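Local coordinates for protein glutathione S-transferase (Rhodospirillum rubrum F11, PDB 4O7H) that probably catalyses the conjugation of glutathione to electrophilic substrates, as a two-subunit glutathione S-transferase, at residues M1-H6 against D26-I31; G8-A13 against E49-V54; V111-L116 against S127-A132; L116-S121 against S209-P214; T139-I144 against V179-H184. All blocks are in the same frame, centred on the assembly; numbering follows the deposited sequence.

Contact 1 (M1-H6 against D26-I31)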
# COMPACT_ATOMS: atom_id res chain seq x y z
N MET A 1 26.80 -4.17 -10.59
CA MET A 1 26.65 -3.33 -9.37
C MET A 1 25.16 -3.20 -9.04
O MET A 1 24.30 -3.53 -9.86
CB MET A 1 27.21 -1.93 -9.56
CG MET A 1 26.43 -1.04 -10.51
SD MET A 1 27.07 0.68 -10.60
CE MET A 1 26.61 1.30 -8.98
N ARG A 2 24.87 -2.69 -7.86
CA ARG A 2 23.47 -2.51 -7.41
C ARG A 2 22.70 -1.69 -8.40
O ARG A 2 23.19 -0.68 -8.87
CB ARG A 2 23.51 -1.81 -6.06
CG ARG A 2 22.19 -1.48 -5.43
CD ARG A 2 22.29 -0.74 -4.12
NE ARG A 2 23.01 -1.42 -3.07
CZ ARG A 2 24.18 -1.05 -2.54
NH1 ARG A 2 24.78 0.04 -2.96
NH2 ARG A 2 24.70 -1.74 -1.56
N ARG A 3 21.46 -2.08 -8.71
CA ARG A 3 20.69 -1.43 -9.78
C ARG A 3 19.25 -1.23 -9.35
O ARG A 3 18.68 -2.06 -8.60
CB ARG A 3 20.72 -2.29 -11.01
CG ARG A 3 19.76 -2.02 -12.11
CD ARG A 3 19.91 -3.28 -13.00
NE ARG A 3 21.21 -3.18 -13.66
CZ ARG A 3 21.44 -3.60 -14.88
NH1 ARG A 3 20.49 -4.26 -15.51
NH2 ARG A 3 22.59 -3.35 -15.46
N LEU A 4 18.68 -0.13 -9.81
CA LEU A 4 17.26 0.15 -9.59
C LEU A 4 16.55 0.33 -10.93
O LEU A 4 16.88 1.23 -11.74
CB LEU A 4 17.10 1.43 -8.73
CG LEU A 4 15.65 1.71 -8.40
CD1 LEU A 4 15.18 0.72 -7.36
CD2 LEU A 4 15.43 3.15 -8.00
N TYR A 5 15.59 -0.53 -11.19
CA TYR A 5 14.67 -0.36 -12.29
C TYR A 5 13.63 0.66 -11.90
O TYR A 5 12.93 0.51 -10.85
CB TYR A 5 14.03 -1.69 -12.71
CG TYR A 5 14.99 -2.67 -13.35
CD1 TYR A 5 15.74 -3.54 -12.57
CD2 TYR A 5 15.18 -2.68 -14.72
CE1 TYR A 5 16.64 -4.42 -13.13
CE2 TYR A 5 16.08 -3.54 -15.29
CZ TYR A 5 16.81 -4.39 -14.51
OH TYR A 5 17.73 -5.29 -15.09
N HIS A 6 13.49 1.70 -12.72
CA HIS A 6 12.62 2.81 -12.35
C HIS A 6 12.00 3.46 -13.60
O HIS A 6 12.39 3.16 -14.74
CB HIS A 6 13.41 3.86 -11.56
CG HIS A 6 14.19 4.81 -12.42
ND1 HIS A 6 13.77 6.11 -12.64
CD2 HIS A 6 15.35 4.66 -13.09
CE1 HIS A 6 14.62 6.70 -13.46
NE2 HIS A 6 15.59 5.85 -13.74
N ASP A 26 25.27 3.63 -3.46
CA ASP A 26 25.44 3.82 -4.88
C ASP A 26 24.54 2.83 -5.65
O ASP A 26 24.31 1.73 -5.20
CB ASP A 26 26.90 3.57 -5.25
CG ASP A 26 27.85 4.56 -4.59
OD1 ASP A 26 27.48 5.74 -4.42
OD2 ASP A 26 28.98 4.14 -4.24
N TYR A 27 24.07 3.25 -6.80
CA TYR A 27 23.28 2.39 -7.66
C TYR A 27 23.27 2.88 -9.09
O TYR A 27 23.43 4.08 -9.37
CB TYR A 27 21.82 2.24 -7.14
CG TYR A 27 21.03 3.49 -7.34
CD1 TYR A 27 21.19 4.58 -6.47
CD2 TYR A 27 20.15 3.65 -8.42
CE1 TYR A 27 20.46 5.74 -6.66
CE2 TYR A 27 19.43 4.80 -8.62
CZ TYR A 27 19.58 5.86 -7.75
OH TYR A 27 18.87 6.98 -7.98
N GLU A 28 23.02 1.95 -10.00
CA GLU A 28 22.79 2.25 -11.39
C GLU A 28 21.30 2.37 -11.68
O GLU A 28 20.53 1.42 -11.41
CB GLU A 28 23.37 1.15 -12.29
CG GLU A 28 23.12 1.39 -13.77
CD GLU A 28 23.68 0.25 -14.65
OE1 GLU A 28 24.16 -0.79 -14.12
OE2 GLU A 28 23.60 0.42 -15.88
N ALA A 29 20.88 3.51 -12.17
CA ALA A 29 19.47 3.73 -12.51
C ALA A 29 19.18 3.20 -13.87
O ALA A 29 19.84 3.61 -14.86
CB ALA A 29 19.08 5.19 -12.46
N VAL A 30 18.19 2.29 -13.96
CA VAL A 30 17.82 1.69 -15.23
C VAL A 30 16.35 1.92 -15.53
O VAL A 30 15.48 1.52 -14.76
CB VAL A 30 18.10 0.18 -15.21
CG1 VAL A 30 17.74 -0.46 -16.56
CG2 VAL A 30 19.56 -0.07 -14.86
N ILE A 31 16.05 2.60 -16.62
CA ILE A 31 14.69 2.89 -16.99
C ILE A 31 13.99 1.65 -17.53
O ILE A 31 14.53 0.94 -18.40
CB ILE A 31 14.59 4.00 -18.04
CG1 ILE A 31 15.24 5.27 -17.47
CG2 ILE A 31 13.15 4.21 -18.47
CD1 ILE A 31 15.57 6.40 -18.45
O HOH W 1 27.03 1.75 -2.10
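R2 reaches the backbone of D26 with its guanidinium. NH1 donates to D26 O at 2.8 Å, in the guanidinium plane and on a lone pair of the carbonyl. A water accepts from both R2 NH1 and D26 N and closes a second path. CG of R2 is anti to the backbone N (chi1 178°) and the chain bends further out, which swings NH1 to this carbonyl. E55 and Y75 take the other two nitrogens.

R3 makes a longer salt bridge, NH2 to E28 OE1 at 3.3 Å. The nitrogen comes from above the carboxylate plane, and the two flat groups stand 88° apart. NH1 of R3 donates in its own plane to Y5 OH at 3.0 Å. With an alanine here, E28 would probably lose its charged mate in this pair and the Y5 hydroxyl its donor.

Strands 3-6 and 28-31 run parallel. They belong to a beta-alpha-beta unit of the thioredoxin-like domain, with helix 11-22 as the crossover. E28 N to R2 O, L4 N to E28 O, V30 N to L4 O and H6 N to V30 O tie them.

On the face with R3, V30 packs between two neighbours. Its CG2 lies under one face of the R3 guanidinium and 3.4 Å from R3 CG. Its CG1 meets Y5 CE2 at 3.7 Å. On the other face L4 CB touches Y27 CD2 at 3.8 Å, next to helix 11-22, where R17 bonds the Y27 hydroxyl. H6 NE2 lies 3.8 Å from A29 CB.

Contact 2 (G8-A13 against E49-V54)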
# COMPACT_ATOMS: atom_id res chain seq x y z
N GLY A 8 10.50 7.74 -14.40
CA GLY A 8 10.26 9.04 -13.81
C GLY A 8 8.83 9.30 -13.40
O GLY A 8 8.60 10.20 -12.58
N LEU A 9 7.86 8.58 -13.94
CA LEU A 9 6.49 8.84 -13.58
C LEU A 9 6.00 8.07 -12.36
O LEU A 9 4.87 8.16 -11.99
CB LEU A 9 5.59 8.46 -14.78
CG LEU A 9 5.84 9.35 -16.00
CD1 LEU A 9 4.80 8.98 -17.04
CD2 LEU A 9 5.70 10.81 -15.63
N SER A 10 6.88 7.28 -11.76
CA SER A 10 6.47 6.41 -10.66
C SER A 10 6.81 7.08 -9.32
O SER A 10 7.99 7.26 -9.04
CB SER A 10 7.25 5.10 -10.72
OG SER A 10 7.10 4.31 -9.50
N PRO A 11 5.80 7.40 -8.49
CA PRO A 11 6.14 7.94 -7.19
C PRO A 11 6.92 6.99 -6.32
O PRO A 11 7.80 7.43 -5.57
CB PRO A 11 4.80 8.28 -6.56
CG PRO A 11 3.79 7.54 -7.36
CD PRO A 11 4.34 7.36 -8.72
N ALA A 12 6.60 5.71 -6.37
CA ALA A 12 7.31 4.76 -5.57
C ALA A 12 8.78 4.64 -5.97
O ALA A 12 9.66 4.51 -5.14
CB ALA A 12 6.65 3.40 -5.67
N ALA A 13 9.02 4.67 -7.26
CA ALA A 13 10.39 4.60 -7.75
C ALA A 13 11.16 5.85 -7.39
O ALA A 13 12.33 5.75 -6.98
CB ALA A 13 10.43 4.31 -9.25
N GLU A 49 5.62 -3.88 -12.45
CA GLU A 49 5.78 -2.52 -11.98
C GLU A 49 7.22 -2.22 -11.63
O GLU A 49 7.96 -3.13 -11.24
CB GLU A 49 4.97 -2.30 -10.72
CG GLU A 49 3.49 -2.67 -10.83
CD GLU A 49 2.61 -1.58 -11.35
OE1 GLU A 49 3.13 -0.58 -11.97
OE2 GLU A 49 1.36 -1.71 -11.12
N VAL A 50 7.57 -0.93 -11.70
CA VAL A 50 8.71 -0.40 -11.00
C VAL A 50 8.27 0.18 -9.63
O VAL A 50 7.11 0.57 -9.47
CB VAL A 50 9.46 0.68 -11.80
CG1 VAL A 50 10.10 0.04 -13.03
CG2 VAL A 50 8.53 1.84 -12.17
N PRO A 51 9.18 0.25 -8.65
CA PRO A 51 10.62 -0.08 -8.65
C PRO A 51 10.94 -1.53 -8.38
O PRO A 51 10.17 -2.27 -7.74
CB PRO A 51 11.18 0.76 -7.51
CG PRO A 51 10.02 0.85 -6.54
CD PRO A 51 8.78 0.89 -7.38
N VAL A 52 12.10 -1.93 -8.91
CA VAL A 52 12.70 -3.21 -8.55
C VAL A 52 14.18 -2.94 -8.24
O VAL A 52 14.89 -2.34 -9.09
CB VAL A 52 12.60 -4.22 -9.70
CG1 VAL A 52 13.25 -5.53 -9.31
CG2 VAL A 52 11.14 -4.47 -10.05
N LEU A 53 14.65 -3.39 -7.09
CA LEU A 53 16.05 -3.29 -6.70
C LEU A 53 16.74 -4.63 -6.91
O LEU A 53 16.21 -5.68 -6.45
CB LEU A 53 16.16 -2.87 -5.24
CG LEU A 53 17.55 -2.71 -4.61
CD1 LEU A 53 18.25 -1.48 -5.17
CD2 LEU A 53 17.43 -2.66 -3.12
N VAL A 54 17.90 -4.61 -7.58
CA VAL A 54 18.73 -5.83 -7.73
C VAL A 54 20.13 -5.54 -7.13
O VAL A 54 20.84 -4.60 -7.55
CB VAL A 54 18.84 -6.30 -9.18
CG1 VAL A 54 19.56 -7.65 -9.24
CG2 VAL A 54 17.47 -6.34 -9.84
O HOH W 2 5.13 2.62 -10.06
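A cis peptide bond joins V50 to P51 just before strand 52-54, and P51 CA comes within 4.8 Å of A13 CA in the first turn of helix 11-22. The proline ring lies against that turn. Its CD meets A12 CB at 3.7 Å, and its CB meets A13 CB at 4.0 Å. The two alanines are small, and the ring sits close to the helix backbone: P51 CD is 3.8 Å from A13 N.

S10 is the N-cap of the helix. Its OG is anti to the backbone N (chi1 168°), which turns it back over the turn to accept from A13 N at 3.0 Å. A cis-proline facing the start of the first helix is a hallmark of the thioredoxin fold. In glutathione S-transferases this region borders the glutathione site, and the same is probably true here.

V50 packs against S10. Its CG2 touches S10 CB at 3.8 Å. The V50 carbonyl reaches S10 through a water, which lies 2.7 Å from S10 OG and donates to V50 O at 2.9 Å. Outside the two segments, I67 of helix 64-74 packs on P51, and F41 of helix 39-44 packs on V50.

Contact 3 (V111-L116 against S127-A132)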
# COMPACT_ATOMS: atom_id res chain seq x y z
N VAL A 111 -1.25 12.35 -12.73
CA VAL A 111 -0.17 11.74 -13.47
C VAL A 111 -0.68 11.02 -14.73
O VAL A 111 -0.09 11.13 -15.81
CB VAL A 111 0.69 10.78 -12.60
CG1 VAL A 111 1.66 9.98 -13.43
CG2 VAL A 111 1.40 11.58 -11.56
N ARG A 112 -1.79 10.30 -14.58
CA ARG A 112 -2.31 9.51 -15.68
C ARG A 112 -2.72 10.51 -16.80
O ARG A 112 -2.30 10.37 -17.94
CB ARG A 112 -3.51 8.66 -15.26
CG ARG A 112 -4.00 7.74 -16.39
CD ARG A 112 -5.29 7.03 -16.01
NE ARG A 112 -6.31 7.96 -15.58
CZ ARG A 112 -6.82 8.04 -14.36
NH1 ARG A 112 -6.40 7.21 -13.39
NH2 ARG A 112 -7.73 8.98 -14.11
N GLU A 113 -3.53 11.48 -16.41
CA GLU A 113 -4.19 12.35 -17.38
C GLU A 113 -3.24 13.36 -18.00
O GLU A 113 -3.34 13.64 -19.21
CB GLU A 113 -5.38 13.06 -16.75
CG GLU A 113 -6.46 12.12 -16.22
CD GLU A 113 -6.98 11.16 -17.27
OE1 GLU A 113 -7.11 11.57 -18.45
OE2 GLU A 113 -7.26 9.99 -16.92
N LYS A 114 -2.31 13.88 -17.23
CA LYS A 114 -1.44 14.94 -17.73
C LYS A 114 -0.05 14.53 -18.14
O LYS A 114 0.62 15.24 -18.91
CB LYS A 114 -1.35 16.06 -16.71
CG LYS A 114 -2.72 16.68 -16.52
CD LYS A 114 -2.67 17.90 -15.67
CE LYS A 114 -1.99 19.04 -16.40
NZ LYS A 114 -2.19 20.28 -15.60
N LEU A 115 0.43 13.39 -17.62
CA LEU A 115 1.76 12.99 -17.90
C LEU A 115 1.79 11.71 -18.72
O LEU A 115 2.37 11.70 -19.82
CB LEU A 115 2.56 12.83 -16.61
CG LEU A 115 2.63 14.11 -15.78
CD1 LEU A 115 3.48 13.88 -14.54
CD2 LEU A 115 3.18 15.26 -16.62
N LEU A 116 1.20 10.63 -18.21
CA LEU A 116 1.28 9.36 -18.90
C LEU A 116 0.61 9.45 -20.27
O LEU A 116 1.15 8.96 -21.24
CB LEU A 116 0.66 8.21 -18.08
CG LEU A 116 0.77 6.86 -18.83
CD1 LEU A 116 2.22 6.46 -19.07
CD2 LEU A 116 0.02 5.76 -18.11
N SER A 127 -10.89 16.00 -18.13
CA SER A 127 -10.95 17.21 -17.33
C SER A 127 -11.61 17.03 -15.97
O SER A 127 -11.32 17.76 -15.03
CB SER A 127 -11.68 18.32 -18.11
OG SER A 127 -10.91 18.71 -19.23
N ARG A 128 -12.54 16.08 -15.88
CA ARG A 128 -13.23 15.77 -14.65
C ARG A 128 -12.25 15.21 -13.59
O ARG A 128 -12.27 15.60 -12.42
CB ARG A 128 -14.30 14.73 -14.93
N GLN A 129 -11.43 14.26 -14.03
CA GLN A 129 -10.40 13.63 -13.18
C GLN A 129 -9.37 14.70 -12.75
O GLN A 129 -8.95 14.72 -11.60
CB GLN A 129 -9.66 12.54 -13.96
CG GLN A 129 -10.50 11.33 -14.33
CD GLN A 129 -10.43 10.25 -13.28
OE1 GLN A 129 -9.41 10.06 -12.61
NE2 GLN A 129 -11.52 9.51 -13.13
N ILE A 130 -9.03 15.60 -13.67
CA ILE A 130 -8.06 16.66 -13.39
C ILE A 130 -8.59 17.66 -12.37
O ILE A 130 -7.88 18.05 -11.43
CB ILE A 130 -7.60 17.36 -14.71
CG1 ILE A 130 -6.72 16.41 -15.53
CG2 ILE A 130 -6.87 18.66 -14.42
CD1 ILE A 130 -6.49 16.86 -16.97
N ARG A 131 -9.86 18.06 -12.50
CA ARG A 131 -10.44 19.00 -11.54
C ARG A 131 -10.48 18.41 -10.14
O ARG A 131 -10.25 19.11 -9.17
CB ARG A 131 -11.85 19.47 -11.99
N ALA A 132 -10.80 17.12 -10.04
CA ALA A 132 -10.92 16.45 -8.75
C ALA A 132 -9.53 16.41 -8.08
O ALA A 132 -9.39 16.75 -6.91
CB ALA A 132 -11.47 15.04 -8.94
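Two helices of the all-helical part of the glutathione S-transferase fold meet here, with R112, E113 and K114 of helix 85-119 against Q129 and I130 in the first turns of helix 127-150. R112 NH2 points at Q129 OE1, near the guanidinium plane. The separation of these two atoms is 2.5 Å, too short to trust, so the strength of this bond is doubtful. The guanidinium and amide planes are 70° apart.

R112 is also held from its own helix. Its NE donates to E113 OE2 at 2.6 Å in a salt bridge, in the guanidinium plane. E113 bends at chi2 (-55°), which brings the carboxylate back beside R112. Its other oxygen, OE1, takes K117 NZ and D126 N, so the carboxylate links the helix to the loop before helix 127-150.

The segments cross at 109°, with their axes 9.5 Å apart. Helix 127-150 is the next helix in the chain after helix 85-119. I130 lies against two consecutive residues of the other helix. Its CG1 touches E113 CB at 3.8 Å, and its CD1 touches K114 CG at 3.8 Å. K114 NZ extends past it to D178. The 111-116 segment has a pi-type turn, in which V111 O accepts from both L115 N and L116 N.

Contact 4 (L116-S121 against S209-P214)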
# COMPACT_ATOMS: atom_id res chain seq x y z
N LEU A 116 1.20 10.63 -18.21
CA LEU A 116 1.28 9.36 -18.90
C LEU A 116 0.61 9.45 -20.27
O LEU A 116 1.15 8.96 -21.24
CB LEU A 116 0.66 8.21 -18.08
CG LEU A 116 0.77 6.86 -18.83
CD1 LEU A 116 2.22 6.46 -19.07
CD2 LEU A 116 0.02 5.76 -18.11
N LYS A 117 -0.53 10.12 -20.34
CA LYS A 117 -1.26 10.12 -21.62
C LYS A 117 -0.47 10.79 -22.70
O LYS A 117 -0.57 10.41 -23.87
CB LYS A 117 -2.62 10.77 -21.49
CG LYS A 117 -3.64 9.78 -20.97
CD LYS A 117 -5.06 10.15 -21.37
CE LYS A 117 -6.00 9.84 -20.23
NZ LYS A 117 -7.44 9.88 -20.58
N ARG A 118 0.33 11.79 -22.33
CA ARG A 118 1.15 12.47 -23.31
C ARG A 118 2.35 11.62 -23.69
O ARG A 118 2.81 11.64 -24.84
CB ARG A 118 1.58 13.83 -22.78
CG ARG A 118 0.42 14.80 -22.63
CD ARG A 118 0.93 16.17 -22.23
NE ARG A 118 2.03 16.62 -23.09
CZ ARG A 118 2.74 17.72 -22.86
NH1 ARG A 118 2.46 18.48 -21.81
NH2 ARG A 118 3.73 18.06 -23.67
N VAL A 119 2.87 10.84 -22.74
CA VAL A 119 3.96 9.95 -23.05
C VAL A 119 3.57 8.84 -24.05
O VAL A 119 4.35 8.51 -24.92
CB VAL A 119 4.56 9.31 -21.78
CG1 VAL A 119 5.57 8.26 -22.17
CG2 VAL A 119 5.23 10.38 -20.94
N ILE A 120 2.37 8.28 -23.90
CA ILE A 120 1.88 7.21 -24.81
C ILE A 120 0.83 7.76 -25.81
O ILE A 120 0.57 8.97 -25.83
CB ILE A 120 1.27 6.01 -24.04
CG1 ILE A 120 -0.13 6.35 -23.54
CG2 ILE A 120 2.15 5.60 -22.86
CD1 ILE A 120 -0.65 5.44 -22.44
N SER A 121 0.23 6.90 -26.62
CA SER A 121 -0.84 7.35 -27.54
C SER A 121 -2.08 7.86 -26.78
O SER A 121 -3.02 8.40 -27.38
CB SER A 121 -1.27 6.20 -28.48
OG SER A 121 -0.19 5.64 -29.21
N SER A 209 10.20 12.81 -21.41
CA SER A 209 9.76 13.24 -22.73
C SER A 209 8.32 12.81 -22.97
O SER A 209 7.92 11.70 -22.60
CB SER A 209 10.69 12.63 -23.78
OG SER A 209 10.23 12.94 -25.08
N PRO A 210 7.51 13.67 -23.60
CA PRO A 210 7.80 14.97 -24.18
C PRO A 210 7.31 16.12 -23.31
O PRO A 210 6.96 17.20 -23.82
CB PRO A 210 6.96 14.94 -25.46
CG PRO A 210 5.70 14.28 -25.00
CD PRO A 210 6.16 13.22 -24.00
N ILE A 211 7.19 15.90 -22.00
CA ILE A 211 6.60 16.93 -21.16
C ILE A 211 7.69 17.84 -20.58
O ILE A 211 8.68 17.38 -20.02
CB ILE A 211 5.75 16.33 -20.02
CG1 ILE A 211 4.65 15.42 -20.57
CG2 ILE A 211 5.12 17.44 -19.20
CD1 ILE A 211 4.91 13.95 -20.37
N ARG A 212 7.54 19.14 -20.78
CA ARG A 212 8.50 20.10 -20.25
C ARG A 212 7.99 20.44 -18.85
O ARG A 212 6.82 20.74 -18.73
CB ARG A 212 8.50 21.36 -21.13
CG ARG A 212 9.04 21.11 -22.54
N PRO A 213 8.81 20.30 -17.79
CA PRO A 213 8.22 20.69 -16.51
C PRO A 213 8.12 22.21 -16.45
O PRO A 213 8.68 22.91 -17.31
CB PRO A 213 9.23 20.20 -15.47
CG PRO A 213 10.51 20.20 -16.19
CD PRO A 213 10.20 19.83 -17.62
N PRO A 214 7.38 22.70 -15.46
CA PRO A 214 7.26 24.14 -15.31
C PRO A 214 8.55 24.81 -14.97
O PRO A 214 9.49 24.18 -14.46
CB PRO A 214 6.24 24.32 -14.18
CG PRO A 214 6.06 23.02 -13.58
CD PRO A 214 6.54 21.97 -14.49
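I120 N donates to L116 O at 3.0 Å in the last turn of helix 85-119, the turn that presents R118 and V119 to P210 and I211. Those partners lie in the loop after helix 201-205, near the end of the chain. The contact thus joins the end of a long helix of the C-terminal region to the C-terminal tail. The tail enters through a cis peptide bond between S209 and P210.

R118 lays its guanidinium over I211. CG1 of I211 sits 3.7 Å above the plane, over its centre, and is 3.8 Å from R118 CZ. The bend at chi3 of R118 (50°) helps turn the flat group onto the isoleucine. R118 NH2 also comes to 3.3 Å from P210 O, but the angle is too poor for a hydrogen bond.

I211 CD1 reaches the other way, to V119 CG2 at 3.6 Å, and its O accepts from the hydroxyl of Y175. A glycine in place of I211 would probably uncover one face of the R118 guanidinium and leave a gap beside V119. P210 CD packs on the helix backbone, 4.1 Å from V119 CA. The same V119 CG2 that meets I211 also lies 3.4 Å from S209 O.

Contact 5 (T139-I144 against V179-H184)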
# COMPACT_ATOMS: atom_id res chain seq x y z
N THR A 139 -6.51 19.76 0.37
CA THR A 139 -6.75 19.13 1.67
C THR A 139 -5.47 18.52 2.20
O THR A 139 -5.14 18.62 3.38
CB THR A 139 -7.80 18.02 1.54
OG1 THR A 139 -8.94 18.53 0.81
CG2 THR A 139 -8.23 17.53 2.88
N HIS A 140 -4.73 17.89 1.28
CA HIS A 140 -3.42 17.32 1.66
C HIS A 140 -2.37 18.33 2.04
O HIS A 140 -1.58 18.09 2.97
CB HIS A 140 -2.92 16.41 0.56
CG HIS A 140 -3.77 15.20 0.42
ND1 HIS A 140 -3.58 14.08 1.19
CD2 HIS A 140 -4.85 14.96 -0.36
CE1 HIS A 140 -4.52 13.19 0.91
NE2 HIS A 140 -5.32 13.71 -0.01
N LEU A 141 -2.30 19.42 1.27
CA LEU A 141 -1.40 20.49 1.63
C LEU A 141 -1.74 21.14 2.96
O LEU A 141 -0.83 21.49 3.69
CB LEU A 141 -1.31 21.54 0.55
CG LEU A 141 -0.57 21.05 -0.69
CD1 LEU A 141 -0.92 21.92 -1.89
CD2 LEU A 141 0.94 20.96 -0.50
N ARG A 142 -3.03 21.27 3.28
CA ARG A 142 -3.42 21.81 4.59
C ARG A 142 -2.95 20.89 5.72
O ARG A 142 -2.49 21.35 6.79
CB ARG A 142 -4.95 22.03 4.69
CG ARG A 142 -5.49 23.16 3.85
CD ARG A 142 -6.87 23.64 4.35
NE ARG A 142 -7.88 22.60 4.25
CZ ARG A 142 -8.55 22.32 3.14
NH1 ARG A 142 -8.32 23.01 2.03
NH2 ARG A 142 -9.44 21.33 3.15
N TYR A 143 -3.03 19.58 5.48
CA TYR A 143 -2.58 18.62 6.48
C TYR A 143 -1.08 18.66 6.69
O TYR A 143 -0.59 18.62 7.79
CB TYR A 143 -3.05 17.21 6.09
CG TYR A 143 -2.84 16.16 7.12
CD1 TYR A 143 -3.11 16.42 8.46
CD2 TYR A 143 -2.33 14.93 6.78
CE1 TYR A 143 -2.92 15.44 9.42
CE2 TYR A 143 -2.14 13.94 7.72
CZ TYR A 143 -2.44 14.20 9.04
OH TYR A 143 -2.21 13.28 10.01
N ILE A 144 -0.33 18.71 5.60
CA ILE A 144 1.11 18.87 5.69
C ILE A 144 1.47 20.12 6.47
O ILE A 144 2.33 20.10 7.35
CB ILE A 144 1.72 18.90 4.27
CG1 ILE A 144 1.61 17.52 3.62
CG2 ILE A 144 3.15 19.39 4.32
CD1 ILE A 144 2.02 17.48 2.18
N VAL A 179 0.44 22.10 -8.42
CA VAL A 179 0.46 22.35 -6.99
C VAL A 179 0.20 23.83 -6.68
O VAL A 179 0.97 24.68 -7.12
CB VAL A 179 1.77 21.94 -6.33
CG1 VAL A 179 1.62 22.00 -4.86
CG2 VAL A 179 2.18 20.53 -6.74
N PRO A 180 -0.83 24.12 -5.87
CA PRO A 180 -1.14 25.51 -5.46
C PRO A 180 -0.31 25.95 -4.28
O PRO A 180 -0.80 26.17 -3.15
CB PRO A 180 -2.64 25.42 -5.14
CG PRO A 180 -2.79 24.05 -4.57
CD PRO A 180 -1.86 23.18 -5.37
N TRP A 181 0.99 26.04 -4.51
CA TRP A 181 1.95 26.26 -3.45
C TRP A 181 1.64 27.50 -2.61
O TRP A 181 1.77 27.49 -1.39
CB TRP A 181 3.37 26.39 -3.99
CG TRP A 181 3.97 25.15 -4.57
CD1 TRP A 181 4.35 24.97 -5.84
CD2 TRP A 181 4.27 23.93 -3.88
NE1 TRP A 181 4.87 23.70 -6.01
CE2 TRP A 181 4.86 23.05 -4.81
CE3 TRP A 181 4.13 23.51 -2.56
CZ2 TRP A 181 5.25 21.75 -4.48
CZ3 TRP A 181 4.55 22.22 -2.22
CH2 TRP A 181 5.11 21.37 -3.19
N GLU A 182 1.27 28.59 -3.27
CA GLU A 182 1.16 29.83 -2.51
C GLU A 182 -0.10 29.87 -1.65
O GLU A 182 -0.24 30.72 -0.76
CB GLU A 182 1.26 31.03 -3.44
CG GLU A 182 2.63 31.13 -4.11
CD GLU A 182 3.75 31.61 -3.21
OE1 GLU A 182 3.60 31.72 -1.96
OE2 GLU A 182 4.83 31.92 -3.74
N ASP A 183 -1.02 28.94 -1.87
CA ASP A 183 -2.15 28.81 -0.95
C ASP A 183 -1.77 28.10 0.37
O ASP A 183 -2.58 28.03 1.30
CB ASP A 183 -3.31 28.08 -1.61
CG ASP A 183 -3.96 28.91 -2.67
OD1 ASP A 183 -3.98 30.13 -2.50
OD2 ASP A 183 -4.46 28.33 -3.64
N HIS A 184 -0.58 27.49 0.41
CA HIS A 184 -0.16 26.64 1.54
C HIS A 184 1.31 26.89 1.88
O HIS A 184 2.19 26.01 1.68
CB HIS A 184 -0.42 25.20 1.18
CG HIS A 184 -1.85 24.92 0.91
ND1 HIS A 184 -2.40 24.93 -0.36
CD2 HIS A 184 -2.87 24.68 1.76
CE1 HIS A 184 -3.69 24.68 -0.28
NE2 HIS A 184 -4.01 24.55 0.99
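H184 CG is anti to its carbonyl carbon (chi1 -60°), and chi2 of 95° turns the ring so that one face meets L141 CB. L141 has a similar first torsion (chi1 -70°), which sends its two methyls on toward P180 and W181. The contact packs helix 127-150 of the all-helical C-terminal domain against the loop between helices 161-175 and 185-195. H184 is the N-cap residue of helix 185-195.

L141 CB makes a CH-pi contact with the H184 ring, 3.6 Å from its centroid. It approaches well over the face, and the shortest approach is L141 CB to H184 CG at 3.4 Å. R142 comes to the edge of the same ring, with its CG 3.5 Å from H184 NE2. The imidazole is therefore met on a face and at an edge by consecutive residues of one helix. Its ND1 donates a weak bond to P180 O, which also takes D183 N in a short 3-10 turn.

The methyls of L141 fill the space beside the loop. CD1 touches P180 CD at 3.8 Å and V179 CG1 at 3.9 Å. A187 of helix 185-195 packs on the same leucine. P180 is the centre of an inverse gamma turn, which bends the chain between V179 and W181. The indole of W181 is fixed from outside: NE1 bonds D174, and Y191 stacks on the ring. V179 CG1 lies 3.3 Å above the plane of the indole, over its centre, while L141 CD2 meets W181 CZ3 at 4.2 Å.

How the contacts relate
Contacts 1 and 2 belong to the thioredoxin-like domain, with centres about 10 Å apart. Strands 3-6 and 52-54 are neighbours in one mixed sheet. The segments of contacts 1 and 2 alternate along the chain; both close before the other three open. Contacts 3, 4 and 5 lie in the helical part and the tail. Contacts 3 and 4 share helix 85-119 and L116, with centres about 12 Å apart. Contacts 3 and 5 have centres about 18 Å apart and both use helix 127-150. Contact 5 is nested in the loop closed by contact 4. Contacts 1 and 5 have centres about 33 Å apart, across the chain's centre. L9 packs on L115, L116 and V119, so segment 8-13 also touches the helical part.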